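Long-range contact in xylulokinase (Brucella ovis, PDB 5VM1), which probably phosphorylates D-xylulose to D-xylulose 5-phosphate at the expense of ATP, as a member of the FGGY carbohydrate kinase family: residues R125-F136 with Y276-F287. Sequence-based numbering, arbitrary orientation.
Sequences RAITGNIVFPGF and YQPKPESAVHAF
The imidazole of His285 has its edge turned to Asn130 OD1 and to the rim of the Phe133 ring. The two rings meet rim to rim, with His285 CE1 3.6 Å from Phe133 CE2 and their planes 68° apart. Phe136 reaches the same imidazole carbon through its own edge, at CZ. Ile131 CG2 lies over one face of the Phe133 ring, toward its rim, and Arg346 makes a cation-pi contact with that ring. Phe136 also stacks on His88, a predicted substrate-binding residue, so the aromatic cluster probably borders the sugar site. One face of the Arg125 guanidinium carries Pro280 CB, while NH2 forms a salt bridge with Asp119. Gly129 has positive phi, and its CA lies at the edge of the Tyr276 ring. Pro278 CD sits over the centre of one face of that ring.

The Asn130 amide grips the backbone of Ala286 twice. Asn130 OD1 accepts from Ala286 N at 2.7 Å, on a lone pair in the carbonyl plane. Asn130 ND2 donates to Ala286 O at 2.9 Å, approaching from above that carbonyl's plane. With CG beside the backbone N (chi1 -60°), the amide extends to strand 285-288. This is an edge strand of the C-terminal domain's sheet, and through Asn130 the loop after helix 122-128 of the N-terminal domain is tied to it. His285 ND1 adds a weak hydrogen bond to Asn130 OD1.

Thr128 OG1 is hydrogen-bonded to Phe124 O and accepts from Asn130 N at 3.0 Å, an ST turn at the helix exit. One water links Gly129 O, Lys279 N and Val284 O. A second water accepts from Ile131 N and donates to Val284 O, which lies 2.6 Å from that water. Ile131 CD1 packs on Ala283 CB at 3.7 Å.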
# COMPACT_ATOMS: atom_id res chain seq x y z
N ARG A 125 -6.44 -13.81 13.59
CA ARG A 125 -5.70 -12.66 14.11
C ARG A 125 -4.50 -13.08 14.93
O ARG A 125 -3.51 -12.33 15.00
CB ARG A 125 -6.54 -11.70 14.93
CG ARG A 125 -7.13 -12.24 16.17
CD ARG A 125 -8.59 -12.03 15.99
NE ARG A 125 -8.81 -11.61 14.62
CZ ARG A 125 -9.22 -10.40 14.29
NH1 ARG A 125 -9.46 -9.53 15.24
NH2 ARG A 125 -9.38 -10.11 13.01
N ALA A 126 -4.59 -14.23 15.60
CA ALA A 126 -3.46 -14.69 16.39
C ALA A 126 -2.27 -15.03 15.50
O ALA A 126 -1.13 -14.66 15.81
CB ALA A 126 -3.88 -15.88 17.23
N ILE A 127 -2.51 -15.67 14.36
CA ILE A 127 -1.42 -16.08 13.49
C ILE A 127 -1.03 -14.98 12.49
O ILE A 127 0.16 -14.76 12.24
CB ILE A 127 -1.78 -17.41 12.78
CG1 ILE A 127 -2.00 -18.50 13.84
CG2 ILE A 127 -0.69 -17.83 11.83
CD1 ILE A 127 -2.32 -19.90 13.30
N THR A 128 -1.98 -14.25 11.92
CA THR A 128 -1.62 -13.20 10.98
C THR A 128 -1.42 -11.84 11.64
O THR A 128 -0.73 -10.99 11.07
CB THR A 128 -2.69 -13.00 9.89
OG1 THR A 128 -3.80 -12.28 10.45
CG2 THR A 128 -3.17 -14.29 9.28
N GLY A 129 -2.01 -11.61 12.82
CA GLY A 129 -2.01 -10.29 13.43
C GLY A 129 -2.89 -9.25 12.76
O GLY A 129 -2.79 -8.07 13.09
N ASN A 130 -3.77 -9.65 11.84
CA ASN A 130 -4.58 -8.71 11.07
C ASN A 130 -6.03 -9.17 11.00
O ASN A 130 -6.36 -10.36 11.11
CB ASN A 130 -4.03 -8.53 9.64
CG ASN A 130 -2.60 -7.99 9.61
OD1 ASN A 130 -2.38 -6.81 9.83
ND2 ASN A 130 -1.63 -8.87 9.30
N ILE A 131 -6.91 -8.19 10.79
CA ILE A 131 -8.29 -8.48 10.43
C ILE A 131 -8.31 -9.14 9.05
O ILE A 131 -7.49 -8.84 8.18
CB ILE A 131 -9.09 -7.16 10.43
CG1 ILE A 131 -9.21 -6.61 11.86
CG2 ILE A 131 -10.46 -7.34 9.77
CD1 ILE A 131 -9.78 -5.20 11.94
N VAL A 132 -9.25 -10.07 8.86
CA VAL A 132 -9.45 -10.72 7.57
C VAL A 132 -10.49 -9.90 6.81
O VAL A 132 -11.70 -10.03 7.04
CB VAL A 132 -9.87 -12.18 7.71
CG1 VAL A 132 -9.77 -12.91 6.37
CG2 VAL A 132 -9.05 -12.88 8.77
N PHE A 133 -10.03 -9.03 5.94
CA PHE A 133 -10.93 -8.30 5.05
C PHE A 133 -11.18 -9.08 3.76
O PHE A 133 -10.39 -9.95 3.38
CB PHE A 133 -10.36 -6.92 4.75
CG PHE A 133 -10.43 -5.99 5.90
CD1 PHE A 133 -11.63 -5.41 6.25
CD2 PHE A 133 -9.30 -5.71 6.66
CE1 PHE A 133 -11.70 -4.55 7.32
CE2 PHE A 133 -9.36 -4.84 7.72
CZ PHE A 133 -10.56 -4.26 8.06
N PRO A 134 -12.31 -8.81 3.10
CA PRO A 134 -12.65 -9.57 1.88
C PRO A 134 -11.68 -9.39 0.74
O PRO A 134 -11.70 -10.21 -0.19
CB PRO A 134 -14.02 -9.02 1.49
CG PRO A 134 -14.12 -7.72 2.14
CD PRO A 134 -13.29 -7.76 3.39
N GLY A 135 -10.85 -8.35 0.78
CA GLY A 135 -9.84 -8.10 -0.24
C GLY A 135 -8.53 -8.84 -0.06
O GLY A 135 -7.68 -8.83 -0.96
N PHE A 136 -8.38 -9.50 1.08
CA PHE A 136 -7.25 -10.35 1.34
C PHE A 136 -7.43 -11.68 0.58
O PHE A 136 -8.52 -12.00 0.08
CB PHE A 136 -7.12 -10.55 2.85
CG PHE A 136 -6.62 -9.34 3.58
CD1 PHE A 136 -6.60 -8.10 2.99
CD2 PHE A 136 -6.16 -9.45 4.88
CE1 PHE A 136 -6.12 -6.99 3.67
CE2 PHE A 136 -5.69 -8.34 5.57
CZ PHE A 136 -5.66 -7.12 4.97
N TYR A 276 7.63 -7.73 15.17
CA TYR A 276 6.24 -7.94 14.81
C TYR A 276 5.35 -7.40 15.91
O TYR A 276 5.39 -7.88 17.05
CB TYR A 276 5.99 -9.42 14.55
CG TYR A 276 4.54 -9.84 14.48
CD1 TYR A 276 3.69 -9.37 13.48
CD2 TYR A 276 4.04 -10.74 15.42
CE1 TYR A 276 2.36 -9.81 13.43
CE2 TYR A 276 2.76 -11.15 15.38
CZ TYR A 276 1.92 -10.70 14.40
OH TYR A 276 0.64 -11.18 14.46
N GLN A 277 4.54 -6.40 15.58
CA GLN A 277 3.80 -5.61 16.57
C GLN A 277 2.33 -5.51 16.16
O GLN A 277 1.85 -4.44 15.78
CB GLN A 277 4.45 -4.23 16.70
CG GLN A 277 5.93 -4.31 16.91
CD GLN A 277 6.58 -2.96 17.00
OE1 GLN A 277 7.77 -2.81 16.70
NE2 GLN A 277 5.81 -1.97 17.42
N PRO A 278 1.58 -6.59 16.29
CA PRO A 278 0.19 -6.56 15.85
C PRO A 278 -0.71 -5.81 16.82
O PRO A 278 -0.48 -5.74 18.03
CB PRO A 278 -0.19 -8.04 15.81
CG PRO A 278 0.64 -8.65 16.89
CD PRO A 278 1.96 -7.91 16.82
N LYS A 279 -1.78 -5.28 16.27
CA LYS A 279 -2.81 -4.67 17.09
C LYS A 279 -4.11 -4.71 16.30
O LYS A 279 -4.69 -3.67 16.00
CB LYS A 279 -2.44 -3.23 17.44
CG LYS A 279 -3.12 -2.67 18.70
CD LYS A 279 -2.72 -3.48 19.88
CE LYS A 279 -2.78 -2.72 21.18
NZ LYS A 279 -1.96 -3.47 22.18
N PRO A 280 -4.62 -5.90 15.95
CA PRO A 280 -5.87 -5.94 15.17
C PRO A 280 -7.06 -5.43 15.96
O PRO A 280 -8.09 -5.13 15.35
CB PRO A 280 -6.02 -7.43 14.82
CG PRO A 280 -5.25 -8.15 15.87
CD PRO A 280 -4.10 -7.24 16.25
N GLU A 281 -6.97 -5.37 17.29
CA GLU A 281 -8.06 -4.87 18.11
C GLU A 281 -8.34 -3.40 17.81
O GLU A 281 -9.47 -2.95 17.96
CB GLU A 281 -7.73 -5.06 19.59
CG GLU A 281 -7.06 -6.38 19.87
CD GLU A 281 -5.55 -6.25 19.88
OE1 GLU A 281 -5.05 -5.31 20.54
OE2 GLU A 281 -4.85 -7.07 19.23
N SER A 282 -7.31 -2.64 17.43
CA SER A 282 -7.46 -1.26 16.98
C SER A 282 -7.43 -1.14 15.45
O SER A 282 -7.21 -0.04 14.93
CB SER A 282 -6.37 -0.39 17.57
OG SER A 282 -5.97 -0.87 18.84
N ALA A 283 -7.59 -2.26 14.74
CA ALA A 283 -7.70 -2.29 13.29
C ALA A 283 -6.49 -1.65 12.60
O ALA A 283 -6.63 -0.98 11.58
CB ALA A 283 -9.00 -1.64 12.81
N VAL A 284 -5.29 -1.85 13.16
CA VAL A 284 -4.08 -1.52 12.42
C VAL A 284 -3.58 -2.79 11.73
O VAL A 284 -3.83 -3.91 12.20
CB VAL A 284 -2.95 -0.89 13.28
CG1 VAL A 284 -3.49 -0.13 14.48
CG2 VAL A 284 -1.94 -1.93 13.67
N HIS A 285 -2.98 -2.64 10.56
CA HIS A 285 -2.33 -3.76 9.88
C HIS A 285 -0.88 -3.89 10.34
O HIS A 285 -0.20 -2.88 10.55
CB HIS A 285 -2.40 -3.60 8.36
CG HIS A 285 -3.79 -3.76 7.84
ND1 HIS A 285 -4.51 -4.93 7.99
CD2 HIS A 285 -4.63 -2.88 7.25
CE1 HIS A 285 -5.72 -4.78 7.48
NE2 HIS A 285 -5.82 -3.54 7.03
N ALA A 286 -0.43 -5.13 10.51
CA ALA A 286 0.97 -5.43 10.82
C ALA A 286 1.45 -6.50 9.85
O ALA A 286 0.95 -7.64 9.87
CB ALA A 286 1.17 -5.90 12.27
N PHE A 287 2.41 -6.14 9.02
CA PHE A 287 2.92 -7.00 7.97
C PHE A 287 4.43 -7.04 8.06
O PHE A 287 5.06 -6.12 8.59
CB PHE A 287 2.54 -6.50 6.57
CG PHE A 287 1.08 -6.47 6.28
CD1 PHE A 287 0.26 -7.53 6.59
CD2 PHE A 287 0.52 -5.37 5.63
CE1 PHE A 287 -1.11 -7.50 6.27
CE2 PHE A 287 -0.84 -5.33 5.31
CZ PHE A 287 -1.65 -6.40 5.64
O HOH W 1 -1.87 -5.62 13.69
O HOH W 2 -5.58 -5.38 11.04